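Local coordinates for protein putative pyrroline carboxylate reductase (Streptococcus pyogenes, PDB 2AHR) that probably catalyses the reduction of 1-pyrroline-5-carboxylate to L-proline, the last step of proline biosynthesis, with NADPH or NADH as hydride donor, at residues Asp56-Val61 against Phe82-Ile87. Sequence-based numbering, arbitrary orientation.
Sequences DLIDQV and FKQPII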
# COMPACT_ATOMS: atom_id res chain seq x y z
N ASP E 56 31.71 -28.58 38.12
CA ASP E 56 33.15 -28.44 38.36
C ASP E 56 33.54 -26.96 38.39
O ASP E 56 34.30 -26.52 39.26
CB ASP E 56 33.95 -29.23 37.31
CG ASP E 56 35.47 -29.15 37.52
OD1 ASP E 56 36.18 -28.76 36.56
OD2 ASP E 56 35.95 -29.48 38.63
N LEU E 57 33.01 -26.20 37.43
CA LEU E 57 33.11 -24.73 37.42
C LEU E 57 32.55 -24.12 38.72
O LEU E 57 33.26 -23.39 39.43
CB LEU E 57 32.38 -24.18 36.17
CG LEU E 57 32.17 -22.71 35.77
CD1 LEU E 57 31.49 -21.86 36.86
CD2 LEU E 57 33.46 -22.08 35.28
N ILE E 58 31.29 -24.44 39.03
CA ILE E 58 30.58 -23.86 40.19
C ILE E 58 31.31 -24.05 41.53
O ILE E 58 31.29 -23.14 42.38
CB ILE E 58 29.11 -24.38 40.29
CG1 ILE E 58 28.30 -23.98 39.04
CG2 ILE E 58 28.43 -23.81 41.52
CD1 ILE E 58 27.04 -24.83 38.81
N ASP E 59 31.96 -25.20 41.72
CA ASP E 59 32.57 -25.57 43.00
C ASP E 59 33.84 -24.79 43.40
O ASP E 59 34.25 -24.82 44.57
CB ASP E 59 32.81 -27.09 43.06
CG ASP E 59 31.51 -27.91 42.95
OD1 ASP E 59 30.42 -27.41 43.33
OD2 ASP E 59 31.59 -29.06 42.47
N GLN E 60 34.46 -24.08 42.45
CA GLN E 60 35.72 -23.36 42.71
C GLN E 60 35.65 -21.82 42.59
O GLN E 60 36.61 -21.12 42.90
CB GLN E 60 36.83 -23.91 41.80
CG GLN E 60 36.42 -24.09 40.33
CD GLN E 60 37.54 -24.64 39.46
OE1 GLN E 60 37.33 -25.57 38.68
NE2 GLN E 60 38.73 -24.07 39.59
N VAL E 61 34.50 -21.31 42.16
CA VAL E 61 34.35 -19.92 41.73
C VAL E 61 33.63 -19.02 42.76
O VAL E 61 32.82 -19.51 43.54
CB VAL E 61 33.67 -19.93 40.35
CG1 VAL E 61 32.52 -18.97 40.24
CG2 VAL E 61 34.69 -19.80 39.24
N PHE E 82 24.01 -24.05 42.66
CA PHE E 82 24.79 -22.81 42.72
C PHE E 82 25.10 -22.39 44.16
O PHE E 82 24.34 -22.69 45.07
CB PHE E 82 24.13 -21.70 41.89
CG PHE E 82 24.26 -21.90 40.39
CD1 PHE E 82 23.27 -22.59 39.68
CD2 PHE E 82 25.38 -21.43 39.70
CE1 PHE E 82 23.40 -22.80 38.30
CE2 PHE E 82 25.51 -21.63 38.32
CZ PHE E 82 24.51 -22.33 37.62
N LYS E 83 26.23 -21.71 44.34
CA LYS E 83 26.82 -21.50 45.66
C LYS E 83 27.37 -20.08 45.83
O LYS E 83 27.97 -19.74 46.86
CB LYS E 83 27.96 -22.50 45.84
CG LYS E 83 27.55 -23.98 45.70
CD LYS E 83 28.71 -24.84 45.17
CE LYS E 83 28.66 -26.29 45.70
NZ LYS E 83 27.43 -27.07 45.30
N GLN E 84 27.17 -19.25 44.80
CA GLN E 84 27.71 -17.89 44.75
C GLN E 84 26.77 -16.98 43.98
O GLN E 84 25.86 -17.47 43.31
CB GLN E 84 29.07 -17.89 44.07
CG GLN E 84 29.03 -18.38 42.64
CD GLN E 84 28.92 -19.89 42.57
OE1 GLN E 84 27.86 -20.43 42.25
NE2 GLN E 84 30.02 -20.57 42.88
N PRO E 85 26.99 -15.64 44.04
CA PRO E 85 26.17 -14.74 43.23
C PRO E 85 26.31 -15.05 41.73
O PRO E 85 27.35 -15.55 41.29
CB PRO E 85 26.74 -13.35 43.55
CG PRO E 85 27.40 -13.51 44.89
CD PRO E 85 27.98 -14.89 44.84
N ILE E 86 25.25 -14.80 40.97
CA ILE E 86 25.24 -15.08 39.54
C ILE E 86 24.85 -13.83 38.75
O ILE E 86 23.95 -13.08 39.17
CB ILE E 86 24.26 -16.24 39.21
CG1 ILE E 86 24.65 -17.51 39.98
CG2 ILE E 86 24.21 -16.54 37.72
CD1 ILE E 86 23.46 -18.45 40.21
N ILE E 87 25.53 -13.62 37.63
CA ILE E 87 25.18 -12.57 36.67
C ILE E 87 24.64 -13.21 35.40
O ILE E 87 25.31 -14.03 34.77
CB ILE E 87 26.40 -11.69 36.30
CG1 ILE E 87 27.03 -11.05 37.55
CG2 ILE E 87 26.02 -10.62 35.27
CD1 ILE E 87 28.50 -10.61 37.35
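Q84 reaches across to 56-61 with its side-chain amide and gives both NE2 hydrogens to the backbone carbonyls of I58 and V61. Q84 NE2 lies 2.9 Å from I58 O, in the plane of that carbonyl and on a lone pair, though the N-H...O angle is only 138°. The second bond, from Q84 NE2 to V61 O at 3.1 Å, is straighter (166°), yet here the donor sits well above the carbonyl plane. The other end of the amide is held from its own segment: K83 N donates to Q84 OE1 over 2.9 Å, also from above the carbonyl plane. With CG set between the backbone N and the carbonyl carbon (chi1 61°) and a further turn at the next bond, the Q84 amide can accept from K83 N while donating to both carbonyls. Beside it, I58 CG2 packs on Q84 OE1 and on K83 CD, while I58 CD1 stands over one face of the F82 ring, 3.8 Å from its centroid, a CH-pi contact; F82 also touches I9 of strand 5-9. Between the exposed D59 and K83, OD1 and NZ form a long salt bridge of 3.6 Å; D59 OD1 also accepts from Q55 NE2, and K83 NZ makes a weak bond to H81 O. In this Rossmann-type domain the contact joins the turn that leads from helix 54-58 into strand 63-66 to the lead-in of the neighbouring parallel strand 86-88. Three hydrogen bonds fix both ends of the buried Q84 amide, setting its rotation and supplying donors to the carbonyls of I58 and V61.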